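PDB 3T8K: uncharacterized protein from Leptotrichia buccalis, which is of unknown function but has an ankyrin-repeat-like fold of stacked helical hairpins, a scaffold that in other proteins often mediates protein-protein binding. Local coordinates for residues S11-G17 / D44-N49; Y114-K120 / L147-W153. All blocks are in the same frame, centred on the assembly; numbering follows the deposited sequence.

How the contacts relate
From the N terminus, the chain first returns on itself at contact 1, where helix 10-16 meets the end of helix 41-45 and the turn after it; the intervening loop is mostly helical, with helices 19-28 and 33-37. That loop is closed before contact 2 begins, so the two contacts follow in series and neither encloses nor crosses the other. Contact 2 joins two non-helical segments, 114-120 and 147-153, across a loop containing helix 129-140. The centres of the two contacts lie about 26 Å apart on opposite sides of the chain's centre, so each ties a different part of the elongated helical stack. Both also touch the second subunit.

Contact 1: S11-G17 / D44-N49; sequences SAAAMLG and DVLRNN
The side-chain amide of N48 closes off the end of helix 10-16. Its ND2 donates twice, to A14 O at 2.9 Å and to G17 O at 3.1 Å, and both acceptor oxygens lie near the amide plane of N48. G17 O is met in its own carbonyl plane, whereas the donor stands 47° above that of A14. With OD1 bonded to N50 N, both ends of the amide are held and its rotation is fixed. Here the backbones come close, N48 CA making a CA-H...O contact of 3.2 Å with M15 O. Beside it the side chains A14 CB and V45 CG2 pack together.

The wetter edge begins at the amide itself, where a water joins N48 OD1 to L16 O, and continues at a water between M15 O and N49 N. With CG anti to the backbone N (chi1 -173°) and the chain still extended at chi2, selenomethionine M15 sets SE over one face of the R47 guanidinium, 3.8 Å from NE. At the far margin S11 OG donates to D44 OD2 from above the carboxylate plane.

L16 of the second subunit packs on A12 and M15. Within the chain, the contact joins helix 10-16 to the end of helix 41-45, with A14 resting on F22 of helix 19-28 and V45 on helix 51-63.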
loop_
_atom_site.group_PDB
_atom_site.type_symbol
_atom_site.label_atom_id
_atom_site.label_comp_id
_atom_site.label_asym_id
_atom_site.label_seq_id
_atom_site.Cartn_x
_atom_site.Cartn_y
_atom_site.Cartn_z
ATOM N N SER A 11 18.429 0.091 0.968
ATOM C CA SER A 11 17.014 0.482 0.925
ATOM C C SER A 11 16.206 -0.285 -0.129
ATOM O O SER A 11 15.099 -0.774 0.156
ATOM C CB SER A 11 16.890 1.991 0.682
ATOM O OG SER A 11 15.526 2.364 0.496
ATOM N N ALA A 12 16.737 -0.380 -1.347
ATOM C CA ALA A 12 16.049 -1.114 -2.414
ATOM C C ALA A 12 15.934 -2.612 -2.102
ATOM O O ALA A 12 14.870 -3.212 -2.286
ATOM C CB ALA A 12 16.753 -0.896 -3.748
ATOM N N ALA A 13 17.034 -3.209 -1.640
ATOM C CA ALA A 13 17.048 -4.621 -1.278
ATOM C C ALA A 13 16.048 -4.883 -0.161
ATOM O O ALA A 13 15.348 -5.903 -0.167
ATOM C CB ALA A 13 18.458 -5.049 -0.851
ATOM N N ALA A 14 15.979 -3.952 0.791
ATOM C CA ALA A 14 15.131 -4.111 1.973
ATOM C C ALA A 14 13.660 -4.120 1.602
ATOM O O ALA A 14 12.855 -4.817 2.231
ATOM C CB ALA A 14 15.389 -2.998 2.958
HETATM N N MSE A 15 13.306 -3.333 0.594
HETATM C CA MSE A 15 11.905 -3.201 0.213
HETATM C C MSE A 15 11.440 -4.239 -0.804
HETATM O O MSE A 15 10.258 -4.591 -0.845
HETATM C CB MSE A 15 11.648 -1.794 -0.327
HETATM C CG MSE A 15 10.184 -1.525 -0.598
HETATM SE SE MSE A 15 9.869 0.378 -0.491
HETATM C CE MSE A 15 11.205 0.973 -1.732
ATOM N N LEU A 16 12.362 -4.720 -1.630
ATOM C CA LEU A 16 12.001 -5.556 -2.774
ATOM C C LEU A 16 12.504 -7.005 -2.714
ATOM O O LEU A 16 11.883 -7.909 -3.273
ATOM C CB LEU A 16 12.503 -4.899 -4.065
ATOM C CG LEU A 16 11.995 -3.473 -4.288
ATOM C CD1 LEU A 16 12.783 -2.768 -5.400
ATOM C CD2 LEU A 16 10.499 -3.491 -4.602
ATOM N N GLY A 17 13.633 -7.224 -2.055
ATOM C CA GLY A 17 14.266 -8.528 -2.107
ATOM C C GLY A 17 13.925 -9.491 -0.987
ATOM O O GLY A 17 13.059 -9.248 -0.158
ATOM N N ASP A 44 11.242 1.430 4.911
ATOM C CA ASP A 44 11.331 0.707 3.638
ATOM C C ASP A 44 11.083 -0.794 3.804
ATOM O O ASP A 44 10.355 -1.414 3.018
ATOM C CB ASP A 44 12.711 0.906 3.002
ATOM C CG ASP A 44 13.008 2.362 2.675
ATOM O OD1 ASP A 44 12.055 3.147 2.494
ATOM O OD2 ASP A 44 14.201 2.718 2.593
ATOM N N VAL A 45 11.703 -1.386 4.821
ATOM C CA VAL A 45 11.502 -2.803 5.097
ATOM C C VAL A 45 10.020 -3.159 5.242
ATOM O O VAL A 45 9.548 -4.161 4.701
ATOM C CB VAL A 45 12.205 -3.213 6.386
ATOM C CG1 VAL A 45 11.953 -4.679 6.689
ATOM C CG2 VAL A 45 13.713 -2.951 6.264
ATOM N N LEU A 46 9.294 -2.345 5.993
ATOM C CA LEU A 46 7.908 -2.664 6.298
ATOM C C LEU A 46 7.040 -2.654 5.046
ATOM O O LEU A 46 5.921 -3.184 5.046
ATOM C CB LEU A 46 7.365 -1.704 7.353
ATOM C CG LEU A 46 8.029 -1.940 8.707
ATOM C CD1 LEU A 46 7.769 -0.775 9.653
ATOM C CD2 LEU A 46 7.576 -3.266 9.307
ATOM N N ARG A 47 7.567 -2.073 3.976
ATOM C CA ARG A 47 6.835 -1.992 2.720
ATOM C C ARG A 47 7.102 -3.180 1.808
ATOM O O ARG A 47 6.496 -3.310 0.740
ATOM C CB ARG A 47 7.119 -0.661 2.020
ATOM C CG ARG A 47 6.522 0.516 2.775
ATOM C CD ARG A 47 6.790 1.839 2.098
ATOM N NE ARG A 47 8.161 2.283 2.326
ATOM C CZ ARG A 47 8.642 3.464 1.946
ATOM N NH1 ARG A 47 7.858 4.332 1.317
ATOM N NH2 ARG A 47 9.906 3.779 2.199
ATOM N N ASN A 48 7.997 -4.061 2.238
ATOM C CA ASN A 48 8.237 -5.306 1.516
ATOM C C ASN A 48 6.967 -6.173 1.500
ATOM O O ASN A 48 6.451 -6.564 2.555
ATOM C CB ASN A 48 9.401 -6.063 2.160
ATOM C CG ASN A 48 10.039 -7.071 1.227
ATOM O OD1 ASN A 48 9.351 -7.850 0.563
ATOM N ND2 ASN A 48 11.375 -7.070 1.181
ATOM N N ASN A 49 6.477 -6.476 0.299
ATOM C CA ASN A 49 5.310 -7.349 0.127
ATOM C C ASN A 49 5.533 -8.823 0.490
ATOM O O ASN A 49 4.584 -9.620 0.512
ATOM C CB ASN A 49 4.813 -7.271 -1.318
ATOM C CG ASN A 49 4.323 -5.886 -1.692
ATOM O OD1 ASN A 49 3.608 -5.242 -0.923
ATOM N ND2 ASN A 49 4.714 -5.415 -2.873
HETATM O O HOH W 1 8.070 -5.622 -1.994
HETATM O O HOH W 2 9.721 -8.924 -1.847
#

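Contact 2: Y114-K120 / L147-W153; sequences YKIVVFK and LLIKDKW
Y114 meets the other segment with both backbone and ring. Its carbonyl O accepts the N-H of K152 at 3.1 Å. W153, whose NE1 is bonded to E131 of the second subunit, brings CH2 over one face of the tyrosine ring; the rings are oblique, with planes at 51° and centroids 5.0 Å apart, while K152 CD lies at the tyrosine's edge. With the ring cut back to an alanine, W153 would probably lose this packing partner and G87 O of the second subunit its hydroxyl mate.

K115, which with I116 forms a G1 bulge facing Y111, receives a CA-H...O contact from D151 CA at its O. Its aliphatic chain runs past K150 O, with CD at 3.4 Å, and NZ makes a weak bond to that carbonyl. I116 lays CG2 on D151 CB at 3.8 Å. After V117, whose carbonyl accepts from K120 N in a type I turn, the F119 ring presents its edge to L147 CD2.

With CG anti to the backbone N (chi1 173°) and the chain extended beyond it, K120 reaches NZ to D151 OD2. This salt bridge is long, 3.9 Å, but two waters bridge the same atoms. D151 OD1 accepts from W153 N in an Asx turn and also from L155 N.

The contact thus ties the loop before helix 129-140 to the loop after it, beside F126 of the second subunit, on which I116 and W153 pack. D151 shapes its own loop with one oxygen and faces the other segment with the second, where the ammonium, also in cation-pi contact with F160, would probably favour the ionised carboxylate.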
loop_
_atom_site.group_PDB
_atom_site.type_symbol
_atom_site.label_atom_id
_atom_site.label_comp_id
_atom_site.label_asym_id
_atom_site.label_seq_id
_atom_site.Cartn_x
_atom_site.Cartn_y
_atom_site.Cartn_z
ATOM N N TYR A 114 -4.180 12.092 6.521
ATOM C CA TYR A 114 -5.601 11.758 6.532
ATOM C C TYR A 114 -6.205 11.917 7.928
ATOM O O TYR A 114 -7.395 11.691 8.125
ATOM C CB TYR A 114 -5.809 10.328 6.033
ATOM C CG TYR A 114 -5.661 10.151 4.535
ATOM C CD1 TYR A 114 -5.817 11.222 3.662
ATOM C CD2 TYR A 114 -5.363 8.907 3.993
ATOM C CE1 TYR A 114 -5.701 11.055 2.284
ATOM C CE2 TYR A 114 -5.238 8.731 2.621
ATOM C CZ TYR A 114 -5.411 9.801 1.774
ATOM O OH TYR A 114 -5.288 9.610 0.418
ATOM N N LYS A 115 -5.371 12.314 8.889
ATOM C CA LYS A 115 -5.768 12.453 10.288
ATOM C C LYS A 115 -6.473 11.216 10.848
ATOM O O LYS A 115 -7.545 11.321 11.459
ATOM C CB LYS A 115 -6.625 13.708 10.505
ATOM C CG LYS A 115 -6.058 14.639 11.568
ATOM C CD LYS A 115 -7.140 15.434 12.280
ATOM C CE LYS A 115 -7.808 16.444 11.363
ATOM N NZ LYS A 115 -8.826 17.250 12.100
ATOM N N ILE A 116 -5.855 10.050 10.656
ATOM C CA ILE A 116 -6.427 8.778 11.089
ATOM C C ILE A 116 -5.539 8.078 12.108
ATOM O O ILE A 116 -4.321 8.270 12.113
ATOM C CB ILE A 116 -6.624 7.809 9.895
ATOM C CG1 ILE A 116 -5.299 7.528 9.187
ATOM C CG2 ILE A 116 -7.659 8.363 8.909
ATOM C CD1 ILE A 116 -5.429 6.515 8.071
ATOM N N VAL A 117 -6.133 7.260 12.970
ATOM C CA VAL A 117 -5.300 6.434 13.850
ATOM C C VAL A 117 -4.376 5.573 12.993
ATOM O O VAL A 117 -4.730 5.171 11.878
ATOM C CB VAL A 117 -6.110 5.566 14.820
ATOM C CG1 VAL A 117 -6.846 6.455 15.828
ATOM C CG2 VAL A 117 -7.093 4.671 14.058
ATOM N N VAL A 118 -3.176 5.314 13.498
ATOM C CA VAL A 118 -2.142 4.725 12.648
ATOM C C VAL A 118 -2.429 3.253 12.365
ATOM O O VAL A 118 -1.927 2.694 11.383
ATOM C CB VAL A 118 -0.738 4.910 13.265
ATOM C CG1 VAL A 118 -0.548 3.976 14.451
ATOM C CG2 VAL A 118 0.341 4.704 12.213
ATOM N N PHE A 119 -3.260 2.649 13.216
ATOM C CA PHE A 119 -3.649 1.243 13.092
ATOM C C PHE A 119 -4.989 1.048 12.387
ATOM O O PHE A 119 -5.556 -0.041 12.415
ATOM C CB PHE A 119 -3.705 0.563 14.470
ATOM C CG PHE A 119 -4.370 1.392 15.523
ATOM C CD1 PHE A 119 -5.738 1.314 15.731
ATOM C CD2 PHE A 119 -3.623 2.273 16.291
ATOM C CE1 PHE A 119 -6.347 2.096 16.697
ATOM C CE2 PHE A 119 -4.222 3.056 17.251
ATOM C CZ PHE A 119 -5.589 2.967 17.456
ATOM N N LYS A 120 -5.489 2.083 11.723
ATOM C CA LYS A 120 -6.837 1.982 11.152
ATOM C C LYS A 120 -7.006 0.769 10.233
ATOM O O LYS A 120 -8.074 0.149 10.201
ATOM C CB LYS A 120 -7.214 3.254 10.407
ATOM C CG LYS A 120 -8.536 3.134 9.667
ATOM C CD LYS A 120 -9.082 4.505 9.289
ATOM C CE LYS A 120 -10.389 4.381 8.533
ATOM N NZ LYS A 120 -11.081 5.692 8.427
ATOM N N LEU A 147 -9.130 8.068 19.776
ATOM C CA LEU A 147 -10.247 7.319 19.204
ATOM C C LEU A 147 -11.468 8.166 18.824
ATOM O O LEU A 147 -12.349 7.681 18.118
ATOM C CB LEU A 147 -10.683 6.194 20.154
ATOM C CG LEU A 147 -9.641 5.184 20.655
ATOM C CD1 LEU A 147 -10.336 4.098 21.475
ATOM C CD2 LEU A 147 -8.858 4.561 19.507
ATOM N N LEU A 148 -11.515 9.415 19.285
ATOM C CA LEU A 148 -12.686 10.274 19.090
ATOM C C LEU A 148 -12.327 11.559 18.366
ATOM O O LEU A 148 -12.992 12.583 18.517
ATOM C CB LEU A 148 -13.331 10.610 20.436
ATOM C CG LEU A 148 -13.886 9.385 21.149
ATOM C CD1 LEU A 148 -14.384 9.756 22.548
ATOM C CD2 LEU A 148 -14.987 8.756 20.316
ATOM N N ILE A 149 -11.260 11.496 17.585
ATOM C CA ILE A 149 -10.817 12.630 16.805
ATOM C C ILE A 149 -11.262 12.434 15.362
ATOM O O ILE A 149 -11.007 11.389 14.768
ATOM C CB ILE A 149 -9.279 12.746 16.846
ATOM C CG1 ILE A 149 -8.782 12.747 18.294
ATOM C CG2 ILE A 149 -8.816 13.991 16.105
ATOM C CD1 ILE A 149 -8.849 14.092 18.965
ATOM N N LYS A 150 -11.928 13.443 14.810
ATOM C CA LYS A 150 -12.412 13.406 13.435
ATOM C C LYS A 150 -11.267 13.365 12.440
ATOM O O LYS A 150 -10.324 14.156 12.535
ATOM C CB LYS A 150 -13.256 14.648 13.141
ATOM C CG LYS A 150 -14.426 14.873 14.087
ATOM C CD LYS A 150 -15.598 13.983 13.742
ATOM C CE LYS A 150 -16.922 14.655 14.090
ATOM N NZ LYS A 150 -17.080 14.880 15.555
ATOM N N ASP A 151 -11.352 12.464 11.464
ATOM C CA ASP A 151 -10.335 12.419 10.416
ATOM C C ASP A 151 -10.578 13.551 9.424
ATOM O O ASP A 151 -11.443 14.410 9.651
ATOM C CB ASP A 151 -10.272 11.044 9.720
ATOM C CG ASP A 151 -11.511 10.731 8.875
ATOM O OD1 ASP A 151 -12.337 11.636 8.612
ATOM O OD2 ASP A 151 -11.643 9.562 8.450
ATOM N N LYS A 152 -9.810 13.551 8.342
ATOM C CA LYS A 152 -9.884 14.586 7.323
ATOM C C LYS A 152 -11.295 14.737 6.746
ATOM O O LYS A 152 -11.604 15.756 6.117
ATOM C CB LYS A 152 -8.878 14.279 6.211
ATOM C CG LYS A 152 -8.793 15.308 5.095
ATOM C CD LYS A 152 -7.857 14.818 4.004
ATOM C CE LYS A 152 -7.867 15.730 2.782
ATOM N NZ LYS A 152 -7.066 15.155 1.662
ATOM N N TRP A 153 -12.156 13.741 6.963
ATOM C CA TRP A 153 -13.512 13.794 6.403
ATOM C C TRP A 153 -14.633 13.741 7.434
ATOM O O TRP A 153 -15.799 13.578 7.071
ATOM C CB TRP A 153 -13.716 12.710 5.338
ATOM C CG TRP A 153 -12.713 12.787 4.243
ATOM C CD1 TRP A 153 -12.784 13.552 3.116
ATOM C CD2 TRP A 153 -11.469 12.086 4.177
ATOM N NE1 TRP A 153 -11.658 13.367 2.351
ATOM C CE2 TRP A 153 -10.835 12.473 2.980
ATOM C CE3 TRP A 153 -10.828 11.169 5.012
ATOM C CZ2 TRP A 153 -9.598 11.969 2.600
ATOM C CZ3 TRP A 153 -9.599 10.674 4.635
ATOM C CH2 TRP A 153 -8.998 11.073 3.441
HETATM O O HOH W 3 -9.220 10.084 13.271
HETATM O O HOH W 4 -10.245 7.749 6.752
HETATM O O HOH W 5 -11.358 7.458 10.770
#